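Local coordinates for protein beta-1,4-mannanase (Aplysia kurodai, PDB 3VUP) that probably hydrolyses beta-1,4-linked mannan in the digestive fluid of the sea hare, using a TIM-barrel glycoside hydrolase fold, at residues N226-N238 with D271-L285. Sequence-based numbering, arbitrary orientation. Where two conformers were deposited one is given.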
loop_
_atom_site.group_PDB
_atom_site.type_symbol
_atom_site.label_atom_id
_atom_site.label_comp_id
_atom_site.label_asym_id
_atom_site.label_seq_id
_atom_site.Cartn_x
_atom_site.Cartn_y
_atom_site.Cartn_z
ATOM N N ASN A 226 -8.242 3.830 -7.222
ATOM C CA ASN A 226 -9.639 4.222 -7.180
ATOM C C ASN A 226 -10.377 2.910 -6.902
ATOM O O ASN A 226 -10.024 1.882 -7.481
ATOM C CB ASN A 226 -10.017 4.792 -8.560
ATOM C CG ASN A 226 -11.425 5.360 -8.620
ATOM O OD1 ASN A 226 -12.391 4.700 -8.232
ATOM N ND2 ASN A 226 -11.545 6.592 -9.124
ATOM N N PRO A 227 -11.393 2.923 -6.022
ATOM C CA PRO A 227 -12.087 1.662 -5.748
ATOM C C PRO A 227 -12.826 1.055 -6.949
ATOM O O PRO A 227 -13.310 -0.065 -6.823
ATOM C CB PRO A 227 -13.084 2.042 -4.645
ATOM C CG PRO A 227 -13.267 3.510 -4.799
ATOM C CD PRO A 227 -11.924 4.031 -5.212
ATOM N N LYS A 228 -12.890 1.752 -8.082
ATOM C CA LYS A 228 -13.461 1.172 -9.293
ATOM C C LYS A 228 -12.878 -0.188 -9.680
ATOM O O LYS A 228 -13.569 -0.959 -10.335
ATOM C CB LYS A 228 -13.362 2.148 -10.464
ATOM C CG LYS A 228 -14.361 3.286 -10.380
ATOM C CD LYS A 228 -14.151 4.323 -11.461
ATOM C CE LYS A 228 -15.154 5.463 -11.310
ATOM N NZ LYS A 228 -15.036 6.456 -12.417
ATOM N N SER A 229 -11.627 -0.484 -9.317
ATOM C CA SER A 229 -11.050 -1.798 -9.611
ATOM C C SER A 229 -11.244 -2.831 -8.500
ATOM O O SER A 229 -10.782 -3.958 -8.642
ATOM C CB SER A 229 -9.559 -1.659 -9.873
ATOM O OG SER A 229 -8.973 -1.097 -8.718
ATOM N N ASN A 230 -11.945 -2.457 -7.432
ATOM C CA ASN A 230 -11.882 -3.174 -6.158
ATOM C C ASN A 230 -13.277 -3.349 -5.530
ATOM O O ASN A 230 -13.380 -3.598 -4.338
ATOM C CB ASN A 230 -10.960 -2.349 -5.230
ATOM C CG ASN A 230 -10.291 -3.126 -4.074
ATOM O OD1 ASN A 230 -9.468 -2.536 -3.385
ATOM N ND2 ASN A 230 -10.605 -4.399 -3.882
ATOM N N THR A 231 -14.340 -3.231 -6.324
ATOM C CA THR A 231 -15.688 -3.463 -5.825
ATOM C C THR A 231 -16.533 -4.067 -6.930
ATOM O O THR A 231 -16.350 -3.736 -8.105
ATOM C CB THR A 231 -16.344 -2.161 -5.290
ATOM O OG1 THR A 231 -17.655 -2.441 -4.804
ATOM C CG2 THR A 231 -16.442 -1.085 -6.359
ATOM N N ASP A 232 -17.452 -4.951 -6.544
ATOM C CA ASP A 232 -18.455 -5.479 -7.465
ATOM C C ASP A 232 -19.724 -4.633 -7.478
ATOM O O ASP A 232 -20.636 -4.912 -8.246
ATOM C CB ASP A 232 -18.780 -6.925 -7.126
ATOM C CG ASP A 232 -17.639 -7.862 -7.463
ATOM O OD1 ASP A 232 -17.126 -7.799 -8.605
ATOM O OD2 ASP A 232 -17.228 -8.646 -6.578
ATOM N N HIS A 233 -19.777 -3.609 -6.630
ATOM C CA HIS A 233 -20.877 -2.651 -6.655
ATOM C C HIS A 233 -20.557 -1.532 -7.642
ATOM O O HIS A 233 -19.505 -1.557 -8.283
ATOM C CB HIS A 233 -21.167 -2.146 -5.237
ATOM C CG HIS A 233 -21.760 -3.204 -4.362
ATOM N ND1 HIS A 233 -23.026 -3.114 -3.826
ATOM C CD2 HIS A 233 -21.282 -4.417 -3.994
ATOM C CE1 HIS A 233 -23.286 -4.208 -3.133
ATOM N NE2 HIS A 233 -22.244 -5.014 -3.219
ATOM N N PHE A 234 -21.472 -0.582 -7.799
ATOM C CA PHE A 234 -21.220 0.588 -8.648
ATOM C C PHE A 234 -20.952 0.225 -10.111
ATOM O O PHE A 234 -20.277 0.971 -10.820
ATOM C CB PHE A 234 -20.065 1.447 -8.105
ATOM C CG PHE A 234 -20.311 1.993 -6.731
ATOM C CD1 PHE A 234 -21.061 3.140 -6.554
ATOM C CD2 PHE A 234 -19.778 1.368 -5.614
ATOM C CE1 PHE A 234 -21.283 3.651 -5.290
ATOM C CE2 PHE A 234 -20.004 1.869 -4.348
ATOM C CZ PHE A 234 -20.751 3.011 -4.186
ATOM N N ASN A 235 -21.509 -0.898 -10.566
ATOM C CA ASN A 235 -21.315 -1.370 -11.941
ATOM C C ASN A 235 -19.848 -1.702 -12.238
ATOM O O ASN A 235 -19.432 -1.718 -13.398
ATOM C CB ASN A 235 -21.876 -0.385 -12.984
ATOM C CG ASN A 235 -23.289 0.074 -12.665
ATOM O OD1 ASN A 235 -24.154 -0.733 -12.315
ATOM N ND2 ASN A 235 -23.530 1.384 -12.784
ATOM N N MET A 236 -19.082 -1.988 -11.185
ATOM C CA MET A 236 -17.670 -2.304 -11.291
ATOM C C MET A 236 -17.413 -3.787 -11.021
ATOM O O MET A 236 -18.343 -4.562 -10.794
ATOM C CB MET A 236 -16.866 -1.411 -10.341
ATOM C CG MET A 236 -17.006 0.067 -10.684
ATOM S SD MET A 236 -16.276 0.493 -12.279
ATOM C CE MET A 236 -17.263 1.939 -12.697
ATOM N N ASN A 237 -16.140 -4.160 -11.028
ATOM C CA ASN A 237 -15.707 -5.537 -10.876
ATOM C C ASN A 237 -14.522 -5.553 -9.912
ATOM O O ASN A 237 -13.534 -4.852 -10.145
ATOM C CB ASN A 237 -15.310 -6.021 -12.273
ATOM C CG ASN A 237 -14.789 -7.433 -12.311
ATOM O OD1 ASN A 237 -14.946 -8.209 -11.372
ATOM N ND2 ASN A 237 -14.162 -7.786 -13.435
ATOM N N ASN A 238 -14.610 -6.340 -8.836
ATOM C CA ASN A 238 -13.518 -6.422 -7.870
ATOM C C ASN A 238 -12.482 -7.437 -8.317
ATOM O O ASN A 238 -12.725 -8.644 -8.267
ATOM C CB ASN A 238 -14.034 -6.795 -6.482
ATOM C CG ASN A 238 -12.915 -6.954 -5.480
ATOM O OD1 ASN A 238 -11.804 -6.447 -5.678
ATOM N ND2 ASN A 238 -13.193 -7.670 -4.397
ATOM N N ASP A 271 -15.818 11.579 -8.126
ATOM C CA ASP A 271 -16.489 10.709 -9.090
ATOM C C ASP A 271 -17.623 9.906 -8.443
ATOM O O ASP A 271 -17.867 10.030 -7.249
ATOM C CB ASP A 271 -15.492 9.862 -9.916
ATOM C CG ASP A 271 -14.890 8.681 -9.163
ATOM O OD1 ASP A 271 -13.807 8.231 -9.618
ATOM O OD2 ASP A 271 -15.479 8.174 -8.184
ATOM N N GLU A 272 -18.321 9.103 -9.238
ATOM C CA GLU A 272 -19.538 8.451 -8.763
ATOM C C GLU A 272 -19.298 7.325 -7.765
ATOM O O GLU A 272 -20.238 6.823 -7.151
ATOM C CB GLU A 272 -20.358 7.929 -9.941
ATOM C CG GLU A 272 -20.694 8.975 -10.988
ATOM C CD GLU A 272 -21.509 8.400 -12.130
ATOM O OE1 GLU A 272 -21.796 7.186 -12.100
ATOM O OE2 GLU A 272 -21.861 9.158 -13.058
ATOM N N VAL A 273 -18.040 6.930 -7.603
ATOM C CA VAL A 273 -17.698 5.789 -6.768
ATOM C C VAL A 273 -16.836 6.250 -5.577
ATOM O O VAL A 273 -16.367 5.440 -4.781
ATOM C CB VAL A 273 -16.991 4.710 -7.638
ATOM C CG1 VAL A 273 -16.791 3.399 -6.894
ATOM C CG2 VAL A 273 -17.826 4.449 -8.881
ATOM N N ALA A 274 -16.670 7.562 -5.427
ATOM C CA ALA A 274 -15.672 8.089 -4.496
ATOM C C ALA A 274 -15.919 7.706 -3.040
ATOM O O ALA A 274 -17.017 7.881 -2.523
ATOM C CB ALA A 274 -15.581 9.599 -4.616
ATOM N N PRO A 275 -14.875 7.225 -2.355
ATOM C CA PRO A 275 -15.025 6.947 -0.925
ATOM C C PRO A 275 -15.488 8.166 -0.123
ATOM O O PRO A 275 -16.207 7.995 0.857
ATOM C CB PRO A 275 -13.624 6.486 -0.523
ATOM C CG PRO A 275 -13.142 5.758 -1.760
ATOM C CD PRO A 275 -13.646 6.627 -2.903
ATOM N N PHE A 276 -15.126 9.369 -0.565
ATOM C CA PHE A 276 -15.470 10.601 0.143
ATOM C C PHE A 276 -16.907 11.067 -0.034
ATOM O O PHE A 276 -17.304 12.062 0.557
ATOM C CB PHE A 276 -14.457 11.699 -0.187
ATOM C CG PHE A 276 -13.179 11.534 0.554
ATOM C CD1 PHE A 276 -13.096 11.935 1.879
ATOM C CD2 PHE A 276 -12.080 10.934 -0.028
ATOM C CE1 PHE A 276 -11.938 11.756 2.611
ATOM C CE2 PHE A 276 -10.912 10.762 0.691
ATOM C CZ PHE A 276 -10.842 11.169 2.007
ATOM N N THR A 277 -17.693 10.337 -0.822
ATOM C CA THR A 277 -19.131 10.590 -0.915
ATOM C C THR A 277 -19.936 9.324 -0.629
ATOM O O THR A 277 -21.146 9.284 -0.847
ATOM C CB THR A 277 -19.529 11.150 -2.283
ATOM O OG1 THR A 277 -19.088 10.243 -3.298
ATOM C CG2 THR A 277 -18.915 12.530 -2.507
ATOM N N HIS A 278 -19.255 8.305 -0.117
ATOM C CA HIS A 278 -19.872 7.033 0.220
ATOM C C HIS A 278 -19.426 6.555 1.594
ATOM O O HIS A 278 -18.767 7.286 2.344
ATOM C CB HIS A 278 -19.588 6.017 -0.889
ATOM C CG HIS A 278 -20.242 6.392 -2.176
ATOM N ND1 HIS A 278 -19.639 7.206 -3.111
ATOM C CD2 HIS A 278 -21.493 6.152 -2.637
ATOM C CE1 HIS A 278 -20.477 7.416 -4.110
ATOM N NE2 HIS A 278 -21.609 6.785 -3.847
ATOM N N GLN A 279 -19.832 5.349 1.951
ATOM C CA GLN A 279 -19.388 4.775 3.204
ATOM C C GLN A 279 -18.841 3.383 2.928
ATOM O O GLN A 279 -19.107 2.800 1.869
ATOM C CB GLN A 279 -20.497 4.775 4.252
ATOM C CG GLN A 279 -21.710 3.953 3.873
ATOM C CD GLN A 279 -22.830 4.036 4.918
ATOM O OE1 GLN A 279 -22.582 3.997 6.127
ATOM N NE2 GLN A 279 -24.066 4.147 4.450
ATOM N N ALA A 280 -18.039 2.873 3.852
ATOM C CA ALA A 280 -17.341 1.614 3.631
ATOM C C ALA A 280 -18.290 0.490 3.210
ATOM O O ALA A 280 -17.969 -0.289 2.306
ATOM C CB ALA A 280 -16.544 1.215 4.863
ATOM N N SER A 281 -19.456 0.413 3.838
ATOM C CA SER A 281 -20.368 -0.677 3.543
ATOM C C SER A 281 -20.921 -0.638 2.117
ATOM O O SER A 281 -21.385 -1.663 1.619
ATOM C CB SER A 281 -21.509 -0.702 4.556
ATOM O OG SER A 281 -22.195 0.530 4.543
ATOM N N ASP A 282 -20.866 0.517 1.454
ATOM C CA ASP A 282 -21.361 0.619 0.081
ATOM C C ASP A 282 -20.583 -0.249 -0.903
ATOM O O ASP A 282 -21.071 -0.530 -1.999
ATOM C CB ASP A 282 -21.302 2.062 -0.419
ATOM C CG ASP A 282 -22.264 2.978 0.297
ATOM O OD1 ASP A 282 -23.323 2.508 0.752
ATOM O OD2 ASP A 282 -21.968 4.188 0.383
ATOM N N TYR A 283 -19.374 -0.662 -0.529
ATOM C CA TYR A 283 -18.503 -1.377 -1.457
ATOM C C TYR A 283 -18.716 -2.884 -1.471
ATOM O O TYR A 283 -18.181 -3.569 -2.334
ATOM C CB TYR A 283 -17.032 -0.991 -1.211
ATOM C CG TYR A 283 -16.847 0.485 -1.483
ATOM C CD1 TYR A 283 -16.649 0.942 -2.781
ATOM C CD2 TYR A 283 -16.971 1.425 -0.469
ATOM C CE1 TYR A 283 -16.540 2.292 -3.056
ATOM C CE2 TYR A 283 -16.862 2.771 -0.732
ATOM C CZ TYR A 283 -16.653 3.204 -2.024
ATOM O OH TYR A 283 -16.554 4.555 -2.262
ATOM N N GLY A 284 -19.487 -3.396 -0.515
ATOM C CA GLY A 284 -19.838 -4.807 -0.501
ATOM C C GLY A 284 -18.671 -5.738 -0.225
ATOM O O GLY A 284 -18.659 -6.883 -0.669
ATOM N N LEU A 285 -17.691 -5.239 0.520
ATOM C CA LEU A 285 -16.489 -5.997 0.836
ATOM C C LEU A 285 -16.553 -6.559 2.250
ATOM O O LEU A 285 -17.447 -6.221 3.031
ATOM C CB LEU A 285 -15.244 -5.128 0.621
ATOM C CG LEU A 285 -15.116 -4.599 -0.814
ATOM C CD1 LEU A 285 -14.004 -3.573 -0.913
ATOM C CD2 LEU A 285 -14.898 -5.720 -1.821
HETATM O O HOH W 1 -13.860 6.564 -6.750
HETATM O O HOH W 2 -17.509 7.857 -11.816
HETATM O O HOH W 3 -12.441 7.408 -12.644
HETATM O O HOH W 4 -17.916 -5.853 -3.921
HETATM O O HOH W 5 -20.971 -7.562 -2.012
#
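Thr231 and Tyr283 bring the loops after barrel strands 220-224 and 259-262 closest, CA to CA 5.6 Å, and a type I' turn from His233 to Met236 presents Phe234. The Phe234 ring lies among Val273, His278, Tyr283 and the Glu272 and Asp282 carbonyls. Val273 CG1 lies over one face, 4.1 Å from the ring centroid. The ring's far edge meets the face of His278 in a T-shaped pair, planes at 82°. Tyr283 packs obliquely, with its CE1 3.7 Å from Phe234 CE2. With an alanine here, the CH-pi contact of Val273 and the T-shaped pair would probably be lost, leaving a gap beside Tyr283. His278 ND1 donates to Ala274 O in the ring plane, helping hold the imidazole face toward Phe234. Pro227 packs on Val273, Pro275 and Tyr283. At one end Asn226 ND2 donates to Asp271 OD1 at 2.8 Å, in the amide plane and on the syn lone pair. The extended Lys228 chain brings NZ to the same oxygen, a long 3.5 Å salt bridge. At the other end Thr231 OG1 donates to Tyr283 O and accepts from His233 N in an ST turn. Polar bonds thus flank an aromatic and proline cluster, and Asp271's two partners probably favour its ionised form.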